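Local coordinates for protein choline dehydrogenase and related flavoproteins (Aspergillus oryzae, PDB 3Q9T) that is a formate oxidase, a flavoprotein of the glucose-methanol-choline oxidoreductase family that carries 8-formyl-FAD at its catalytic site, at residues T100-H105 with G191-L196; K106-Q111 with L387-F392; P383-G388 with L423-S428. One frame throughout, in Å; residues are numbered along the deposited sequence. Where two conformers were deposited one is given.

Contact 1 (T100-H105 with G191-L196). With FAY ([(2R,3S,4R,5R)-5-(6-amino-9H-purin-9-yl)-3,4-dihydroxytetrahydrofuran-2-yl]methyl (2R,3S,4S)-5-(8-formyl-7-methyl-2,4-dioxo-3,4-dihydrobenzo[g]pteridin-10(2H)-yl)-2,3,4-trihydroxypentyl dihydrogen diphosphate), chain D.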
# COMPACT_ATOMS: atom_id res chain seq x y z
N THR A 100 -2.40 26.85 -8.73
CA THR A 100 -3.74 27.39 -8.55
C THR A 100 -3.85 28.27 -7.31
O THR A 100 -3.31 27.96 -6.25
CB THR A 100 -4.82 26.31 -8.50
OG1 THR A 100 -4.53 25.28 -9.46
CG2 THR A 100 -6.17 26.94 -8.85
N TRP A 101 -4.54 29.39 -7.48
CA TRP A 101 -4.65 30.40 -6.44
C TRP A 101 -6.12 30.69 -6.24
O TRP A 101 -6.74 31.36 -7.07
CB TRP A 101 -3.93 31.66 -6.86
CG TRP A 101 -3.96 32.79 -5.86
CD1 TRP A 101 -4.88 33.79 -5.79
CD2 TRP A 101 -3.00 33.05 -4.83
NE1 TRP A 101 -4.56 34.65 -4.78
CE2 TRP A 101 -3.41 34.23 -4.17
CE3 TRP A 101 -1.84 32.41 -4.39
CZ2 TRP A 101 -2.71 34.77 -3.09
CZ3 TRP A 101 -1.14 32.94 -3.33
CH2 TRP A 101 -1.58 34.11 -2.69
N VAL A 102 -6.65 30.19 -5.12
CA VAL A 102 -8.08 30.20 -4.87
C VAL A 102 -8.28 30.14 -3.35
O VAL A 102 -7.70 29.30 -2.69
CB VAL A 102 -8.76 29.02 -5.62
CG1 VAL A 102 -8.07 27.69 -5.28
CG2 VAL A 102 -10.25 28.96 -5.32
N PRO A 103 -9.07 31.07 -2.79
CA PRO A 103 -9.16 31.18 -1.33
C PRO A 103 -10.08 30.16 -0.67
O PRO A 103 -9.68 29.57 0.34
CB PRO A 103 -9.74 32.58 -1.13
CG PRO A 103 -10.58 32.80 -2.35
CD PRO A 103 -9.79 32.17 -3.47
N GLY A 104 -11.29 29.97 -1.21
CA GLY A 104 -12.28 29.15 -0.55
C GLY A 104 -13.57 29.88 -0.20
O GLY A 104 -13.74 31.06 -0.49
N HIS A 105 -14.48 29.17 0.46
CA HIS A 105 -15.84 29.65 0.63
C HIS A 105 -15.97 30.40 1.95
O HIS A 105 -15.46 29.97 2.97
CB HIS A 105 -16.80 28.46 0.56
CG HIS A 105 -18.24 28.85 0.39
ND1 HIS A 105 -19.03 29.23 1.45
CD2 HIS A 105 -19.02 28.90 -0.71
CE1 HIS A 105 -20.25 29.50 1.01
NE2 HIS A 105 -20.27 29.31 -0.30
N GLY A 191 -16.10 34.87 -1.42
CA GLY A 191 -16.80 33.91 -0.59
C GLY A 191 -17.77 33.00 -1.31
O GLY A 191 -18.29 32.05 -0.71
N GLU A 192 -18.04 33.30 -2.57
CA GLU A 192 -18.95 32.51 -3.39
C GLU A 192 -18.09 31.83 -4.42
O GLU A 192 -17.17 32.45 -4.96
CB GLU A 192 -19.94 33.41 -4.13
CG GLU A 192 -20.67 34.40 -3.26
CD GLU A 192 -22.04 33.92 -2.89
OE1 GLU A 192 -23.00 34.71 -3.06
OE2 GLU A 192 -22.16 32.75 -2.43
N MET A 193 -18.41 30.58 -4.73
CA MET A 193 -17.60 29.87 -5.72
C MET A 193 -18.35 28.85 -6.59
O MET A 193 -17.72 28.01 -7.22
CB MET A 193 -16.37 29.24 -5.05
CG MET A 193 -16.68 28.45 -3.77
SD MET A 193 -15.17 28.10 -2.81
CE MET A 193 -14.15 27.35 -4.08
N ASP A 194 -19.67 28.95 -6.66
CA ASP A 194 -20.45 27.98 -7.45
C ASP A 194 -20.27 28.13 -8.98
O ASP A 194 -20.72 29.10 -9.57
CB ASP A 194 -21.93 28.07 -7.09
CG ASP A 194 -22.75 26.95 -7.71
OD1 ASP A 194 -22.22 25.84 -7.90
OD2 ASP A 194 -23.93 27.18 -8.00
N GLY A 195 -19.61 27.16 -9.61
CA GLY A 195 -19.51 27.15 -11.06
C GLY A 195 -18.15 26.82 -11.66
O GLY A 195 -17.18 26.52 -10.95
N LEU A 196 -18.09 26.89 -12.99
CA LEU A 196 -16.85 26.72 -13.73
C LEU A 196 -16.18 28.07 -13.92
O LEU A 196 -16.81 29.02 -14.38
CB LEU A 196 -17.15 26.10 -15.09
CG LEU A 196 -15.92 25.75 -15.92
CD1 LEU A 196 -15.21 24.51 -15.35
CD2 LEU A 196 -16.32 25.53 -17.37
P FAY D . 3.60 25.41 4.20
N1 FAY D . -2.04 24.40 -3.18
C2 FAY D . -2.63 25.29 -4.07
O2 FAY D . -3.18 26.30 -3.65
N3 FAY D . -2.22 25.32 -5.39
C4 FAY D . -1.71 24.17 -5.94
O4 FAY D . -2.02 23.90 -7.12
N5 FAY D . -0.57 22.10 -5.58
C6 FAY D . 1.00 20.36 -5.35
C7 FAY D . 1.92 19.65 -4.61
C8 FAY D . 2.10 19.95 -3.26
O8 FAY D . 3.54 19.69 -1.43
C9 FAY D . 1.44 21.06 -2.70
PA FAY D . 5.92 24.15 3.18
C1' FAY D . -0.14 23.16 -1.39
C10 FAY D . -1.29 23.35 -3.66
N10 FAY D . -0.37 22.70 -2.83
N1A FAY D . 14.65 20.96 8.94
O1A FAY D . 6.17 22.72 2.81
C1B FAY D . 11.21 22.96 5.52
O1P FAY D . 4.28 26.73 4.46
C2' FAY D . 0.86 24.34 -1.31
O2' FAY D . 1.92 24.04 -2.15
C2A FAY D . 14.80 22.09 8.16
O2A FAY D . 5.68 25.05 2.01
C2B FAY D . 10.79 22.37 4.18
O2B FAY D . 11.88 22.05 3.35
O2P FAY D . 2.60 25.08 5.29
C3' FAY D . 1.41 24.89 0.04
O3' FAY D . 2.79 25.25 0.04
N3A FAY D . 13.79 22.48 7.30
C3B FAY D . 9.97 23.50 3.60
O3B FAY D . 10.85 24.43 3.00
O3P FAY D . 4.68 24.22 4.19
C4' FAY D . 1.19 24.00 1.24
O4' FAY D . -0.19 23.66 1.22
C4A FAY D . 12.64 21.76 7.23
C4B FAY D . 9.38 24.18 4.81
O4B FAY D . 10.09 23.70 5.94
C4X FAY D . -1.24 23.17 -5.06
C5' FAY D . 1.58 24.73 2.55
O5' FAY D . 2.88 25.32 2.72
C5A FAY D . 12.47 20.63 8.02
C5B FAY D . 7.89 23.88 4.94
O5B FAY D . 7.22 24.68 4.00
C5X FAY D . 0.19 21.31 -4.74
C6A FAY D . 13.48 20.22 8.88
N6A FAY D . 13.36 19.07 9.57
N7A FAY D . 11.25 20.12 7.75
C7M FAY D . 2.56 18.44 -5.24
C8A FAY D . 10.64 20.90 6.83
C8M FAY D . 3.33 19.47 -2.60
C9A FAY D . 0.44 21.72 -3.42
N9A FAY D . 11.49 21.91 6.50
O HOH W 1 -14.01 33.35 -2.36

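Contact 2 (K106-Q111 with L387-F392)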
# COMPACT_ATOMS: atom_id res chain seq x y z
N LYS A 106 -16.65 31.54 1.90
CA LYS A 106 -16.86 32.38 3.08
C LYS A 106 -17.46 31.63 4.28
O LYS A 106 -17.03 31.81 5.41
CB LYS A 106 -17.75 33.57 2.70
CG LYS A 106 -18.35 34.36 3.89
CD LYS A 106 -19.08 35.62 3.38
CE LYS A 106 -20.17 36.08 4.34
NZ LYS A 106 -19.69 36.28 5.73
N ALA A 107 -18.44 30.78 4.03
CA ALA A 107 -19.09 30.07 5.12
C ALA A 107 -18.09 29.20 5.88
O ALA A 107 -18.23 28.99 7.09
CB ALA A 107 -20.23 29.23 4.60
N THR A 108 -17.09 28.71 5.17
CA THR A 108 -16.13 27.80 5.77
C THR A 108 -15.17 28.56 6.68
O THR A 108 -14.90 28.15 7.81
CB THR A 108 -15.38 27.00 4.71
OG1 THR A 108 -16.30 26.10 4.07
CG2 THR A 108 -14.25 26.21 5.33
N PHE A 109 -14.68 29.69 6.19
CA PHE A 109 -13.77 30.49 6.97
C PHE A 109 -14.49 31.10 8.17
O PHE A 109 -13.91 31.25 9.24
CB PHE A 109 -13.16 31.59 6.11
CG PHE A 109 -12.02 31.12 5.24
CD1 PHE A 109 -10.72 31.07 5.73
CD2 PHE A 109 -12.25 30.78 3.91
CE1 PHE A 109 -9.66 30.66 4.91
CE2 PHE A 109 -11.21 30.39 3.09
CZ PHE A 109 -9.91 30.32 3.60
N ASP A 110 -15.76 31.44 8.00
CA ASP A 110 -16.54 31.93 9.11
C ASP A 110 -16.57 30.94 10.25
O ASP A 110 -16.65 31.33 11.41
CB ASP A 110 -17.98 32.27 8.67
CG ASP A 110 -18.08 33.66 8.06
OD1 ASP A 110 -17.13 34.46 8.20
OD2 ASP A 110 -19.14 33.95 7.45
N GLN A 111 -16.50 29.64 9.95
CA GLN A 111 -16.54 28.62 10.99
C GLN A 111 -15.20 28.51 11.73
O GLN A 111 -15.11 27.86 12.75
CB GLN A 111 -16.97 27.26 10.44
CG GLN A 111 -18.29 27.29 9.69
CD GLN A 111 -19.40 27.92 10.49
OE1 GLN A 111 -19.88 27.34 11.47
NE2 GLN A 111 -19.83 29.12 10.09
N LEU A 387 -23.71 24.53 4.35
CA LEU A 387 -23.74 25.99 4.33
C LEU A 387 -23.55 26.50 2.91
O LEU A 387 -23.10 27.62 2.69
CB LEU A 387 -22.63 26.55 5.23
CG LEU A 387 -22.91 27.07 6.64
CD1 LEU A 387 -24.10 26.40 7.30
CD2 LEU A 387 -21.66 26.92 7.50
N GLY A 388 -23.85 25.65 1.94
CA GLY A 388 -23.88 26.06 0.55
C GLY A 388 -22.55 25.96 -0.19
O GLY A 388 -22.48 26.32 -1.37
N GLN A 389 -21.52 25.49 0.50
CA GLN A 389 -20.18 25.30 -0.08
C GLN A 389 -20.20 24.30 -1.25
O GLN A 389 -21.12 23.48 -1.35
CB GLN A 389 -19.21 24.77 0.98
CG GLN A 389 -19.02 25.65 2.19
CD GLN A 389 -19.73 25.10 3.42
OE1 GLN A 389 -19.17 25.09 4.53
NE2 GLN A 389 -20.98 24.65 3.24
N PRO A 390 -19.17 24.33 -2.10
CA PRO A 390 -19.08 23.32 -3.16
C PRO A 390 -18.95 21.93 -2.53
O PRO A 390 -18.66 21.82 -1.34
CB PRO A 390 -17.76 23.65 -3.86
CG PRO A 390 -17.47 25.07 -3.50
CD PRO A 390 -18.05 25.28 -2.14
N HIS A 391 -19.19 20.90 -3.32
CA HIS A 391 -18.81 19.54 -2.93
C HIS A 391 -17.45 19.16 -3.52
O HIS A 391 -16.69 18.40 -2.91
CB HIS A 391 -19.87 18.54 -3.37
CG HIS A 391 -21.14 18.64 -2.59
ND1 HIS A 391 -22.38 18.58 -3.18
CD2 HIS A 391 -21.35 18.80 -1.27
CE1 HIS A 391 -23.31 18.68 -2.25
NE2 HIS A 391 -22.71 18.83 -1.08
N PHE A 392 -17.14 19.68 -4.71
CA PHE A 392 -15.90 19.31 -5.39
C PHE A 392 -15.16 20.49 -5.97
O PHE A 392 -15.75 21.53 -6.26
CB PHE A 392 -16.16 18.30 -6.50
CG PHE A 392 -16.59 16.96 -6.00
CD1 PHE A 392 -15.65 15.94 -5.84
CD2 PHE A 392 -17.92 16.72 -5.66
CE1 PHE A 392 -16.05 14.70 -5.35
CE2 PHE A 392 -18.32 15.48 -5.18
CZ PHE A 392 -17.39 14.47 -5.01

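Contact 3 (P383-G388 with L423-S428)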
# COMPACT_ATOMS: atom_id res chain seq x y z
N PRO A 383 -24.70 16.65 5.02
CA PRO A 383 -23.51 16.36 5.84
C PRO A 383 -22.24 17.04 5.34
O PRO A 383 -21.47 17.51 6.17
CB PRO A 383 -23.37 14.83 5.74
CG PRO A 383 -24.76 14.34 5.44
CD PRO A 383 -25.41 15.42 4.61
N PHE A 384 -22.03 17.09 4.03
CA PHE A 384 -20.77 17.61 3.49
C PHE A 384 -20.64 19.13 3.56
O PHE A 384 -19.68 19.67 4.14
CB PHE A 384 -20.56 17.13 2.04
CG PHE A 384 -20.72 15.65 1.87
CD1 PHE A 384 -19.69 14.78 2.22
CD2 PHE A 384 -21.88 15.12 1.35
CE1 PHE A 384 -19.83 13.42 2.07
CE2 PHE A 384 -22.03 13.76 1.20
CZ PHE A 384 -21.00 12.90 1.55
N SER A 385 -21.60 19.81 2.96
CA SER A 385 -21.53 21.27 2.81
C SER A 385 -22.86 21.90 3.22
O SER A 385 -23.59 22.41 2.37
CB SER A 385 -21.24 21.62 1.35
OG SER A 385 -19.97 21.15 0.94
N PRO A 386 -23.18 21.88 4.53
CA PRO A 386 -24.51 22.31 4.97
C PRO A 386 -24.71 23.82 4.84
O PRO A 386 -25.78 24.32 5.18
CB PRO A 386 -24.52 21.93 6.45
CG PRO A 386 -23.06 21.98 6.87
CD PRO A 386 -22.29 21.52 5.65
N LEU A 387 -23.71 24.53 4.35
CA LEU A 387 -23.74 25.99 4.33
C LEU A 387 -23.55 26.50 2.91
O LEU A 387 -23.10 27.62 2.69
CB LEU A 387 -22.63 26.55 5.23
CG LEU A 387 -22.91 27.07 6.64
CD1 LEU A 387 -24.10 26.40 7.30
CD2 LEU A 387 -21.66 26.92 7.50
N GLY A 388 -23.85 25.65 1.94
CA GLY A 388 -23.88 26.06 0.55
C GLY A 388 -22.55 25.96 -0.19
O GLY A 388 -22.48 26.32 -1.37
N LEU A 423 -12.53 15.82 -3.60
CA LEU A 423 -13.62 15.97 -2.61
C LEU A 423 -13.16 17.04 -1.62
O LEU A 423 -12.22 16.84 -0.82
CB LEU A 423 -13.87 14.66 -1.89
CG LEU A 423 -15.20 14.29 -1.23
CD1 LEU A 423 -14.90 13.51 0.05
CD2 LEU A 423 -16.12 15.47 -0.95
N VAL A 424 -13.81 18.18 -1.69
CA VAL A 424 -13.28 19.38 -1.09
C VAL A 424 -13.89 19.58 0.32
O VAL A 424 -13.31 20.24 1.19
CB VAL A 424 -13.55 20.53 -2.10
CG1 VAL A 424 -14.37 21.62 -1.50
CG2 VAL A 424 -12.26 20.98 -2.77
N ARG A 425 -15.03 18.94 0.55
CA ARG A 425 -15.71 18.96 1.84
C ARG A 425 -15.97 17.54 2.35
O ARG A 425 -17.12 17.12 2.44
CB ARG A 425 -17.04 19.70 1.71
CG ARG A 425 -16.87 21.21 1.50
CD ARG A 425 -17.00 21.96 2.80
NE ARG A 425 -16.06 21.47 3.81
CZ ARG A 425 -14.83 21.96 4.00
NH1 ARG A 425 -14.35 22.94 3.25
NH2 ARG A 425 -14.07 21.44 4.94
N PRO A 426 -14.90 16.79 2.69
CA PRO A 426 -15.10 15.42 3.16
C PRO A 426 -15.60 15.46 4.59
O PRO A 426 -15.49 16.50 5.22
CB PRO A 426 -13.69 14.83 3.10
CG PRO A 426 -12.81 16.02 3.37
CD PRO A 426 -13.48 17.18 2.71
N ILE A 427 -16.16 14.37 5.10
CA ILE A 427 -16.56 14.35 6.50
C ILE A 427 -15.88 13.24 7.28
O ILE A 427 -16.19 13.04 8.46
CB ILE A 427 -18.06 14.16 6.64
CG1 ILE A 427 -18.48 12.87 5.91
CG2 ILE A 427 -18.79 15.41 6.13
CD1 ILE A 427 -19.85 12.35 6.30
N SER A 428 -14.97 12.50 6.65
CA SER A 428 -14.17 11.53 7.38
C SER A 428 -13.40 12.21 8.51
O SER A 428 -12.96 13.36 8.36
CB SER A 428 -13.20 10.80 6.45
OG SER A 428 -13.90 9.91 5.60
O HOH W 2 -17.12 19.05 5.37

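Contact 1 (T100-H105 with G191-L196)
A single water bridges Gly191 and Gly104: the backbone N of Gly191 donates to it at 2.7 Å, and the water lies 3.0 Å from Gly104 O. In the GMC oxidoreductase fold this is the edge of the large mixed sheet, where strand 100-101 pairs antiparallel with strand 195-204. Here the chain leaves strand 100-101 and turns through Gly104 into helix 106-110, beside the loop that feeds strand 195-204.

His105 carries much of the contact. Gly191 O points onto one face of its imidazole, over the centre, with His105 CD2 the nearest ring atom at 3.2 Å. The same oxygen accepts the backbone N of Lys106, so it both pairs with the new helix and covers the imidazole. CG of His105 is anti to the backbone N (chi1 -166°), and ND1 accepts the amide N of Ala107, which makes His105 the N-cap of helix 106-110. That bond fixes the ring's rotation. The backbone N of His105 donates to Asp551 OD2.

Met193 comes in at the ring's edge, its CG near the ring plane and 3.9 Å from His105 CD2. The first torsion (chi1 48°) places CG between the backbone N and the carbonyl carbon, and the chain bends at the sulfur. Met193 SD thus rests against the backbone, 3.5 Å from His105 N, while Met193 CE only brushes Val102 CG2 at 4.4 Å. Phe358 of strand 353-358 touches both Met193 and Val102.

At the other end of 100-105 the strand meets the flavin. Thr100 N reaches O4 of the cofactor in a weak bond. Thr100 O accepts Gln555 NE2 as well as the flavin, whose N3 donates to Thr100 O at 3.0 Å with an N-H...O angle of 147°.

Contact 2 (K106-Q111 with L387-F392)
Ala107 turns its methyl onto the side chain of Leu387, its CB lying 3.7 Å from Leu387 CB and close to CG as well. The carbonyl of Leu387 also borders this methyl, with Leu387 O at 3.8 Å from Ala107 CB. Being small, the alanine lets the loop backbone come up against the helix, and the CA atoms of Ala107 and Leu387 are 6.2 Å apart. Leu387 is largely exposed, and its CD2 runs outward along the helix toward Gln111, whose chain approaches from the opposite direction; Gln111 was modelled in two conformers, so this outer touch is doubtful in detail.

One residue further, Thr108 and Gln389 slant across each other on the inner side, both buried. Thr108 OG1 sits beside the backbone N (chi1 -68°), which turns the hydroxyl toward the loop and toward its firm partner, OD1 of Asp551. It meets the chain of Gln389 at the first methylene past CB, with Thr108 OG1 3.3 Å from Gln389 CG. The Gln389 side chain touches Asp551 too, so the aspartate sits next to both members of this pair.

What is joined here is the short helix 106-110, which follows strand 100-101, and the irregular lead-in to strand 392-397 of the large mixed sheet. The packing lies away from the annotated flavin sites.

Within the helix, Lys106 NZ and Asp110 OD2, one turn apart, form a salt bridge at 2.9 Å.

Contact 3 (P383-G388 with L423-S428)
Phe384 meets Arg425 through its ring edge: the carbonyl oxygen of Arg425 lies near the ring plane, 3.5 Å from Phe384 CD1 and equally near its CB. The same ring slants past Ile427, whose CG2 is 4.1 Å from Phe384 CD1. Ile427 CG2 also packs on the backbone one residue before Phe384, 3.4 Å from Pro383 O, while Ile427 CD1 reaches out to the proline ring. One residue on, the hydroxyl of Ser385 lies against the aliphatic part of Arg425, with Ser385 OG 3.2 Å from Arg425 CG.

One water makes the polar link between the loops. It donates to Phe384 O at 2.9 Å and to Pro426 O at 3.0 Å, and accepts Arg425 NE at 3.1 Å, in the plane of the guanidinium and at its edge. Three bonds thus hold the water, which ties the two loops where their backbones do not pair directly.

The next shell sets these groups. Bends at chi2 (-96°) and chi3 (56°) lead Arg425 past Ser385 OG, then turn NE toward the water and the far end toward Asp551, where NH1 makes a salt bridge with OD1 and also binds Ile549 O. Ser385 OG is held by Pro390 O, and Ser385 N by Asp382 OD1. From Ser385 the chain makes a type I beta turn, closed by Gly388 N bonding back to Ser385 O at 3.3 Å; Arg360 NH1 binds the same oxygen.

One segment is a loop leading toward strand 392-397; the other begins on the last residue of strand 415-423, the antiparallel neighbour, and leaves it as a loop. Helix 454-473 packs on the Phe384 side chain through Leu455 and Ala459, helix 369-377 touches Pro383, and Thr108 of helix 106-110 meets Arg425.

From the N terminus, strand 100-101 and the turn after it open contact 1, and helix 106-110 opens contact 2 directly behind. Contact 1 closes first, at 191-196, whereas contact 2 waits until 387-392, so the two cross. Contact 3 opens at 383-388, just before contact 2 closes and sharing Leu387 and Gly388 with it, then closes a short loop at 423-428, well after contact 1 is complete. Contacts 2 and 3 also meet through His391 O and Val424 N. Together they join the flavin-binding strand 100-101 and the helix 106-110 that follows it to the loops bordering strands 195-204, 392-397 and 415-423 of the large mixed sheet, with Asp551 bonded to a residue in each contact.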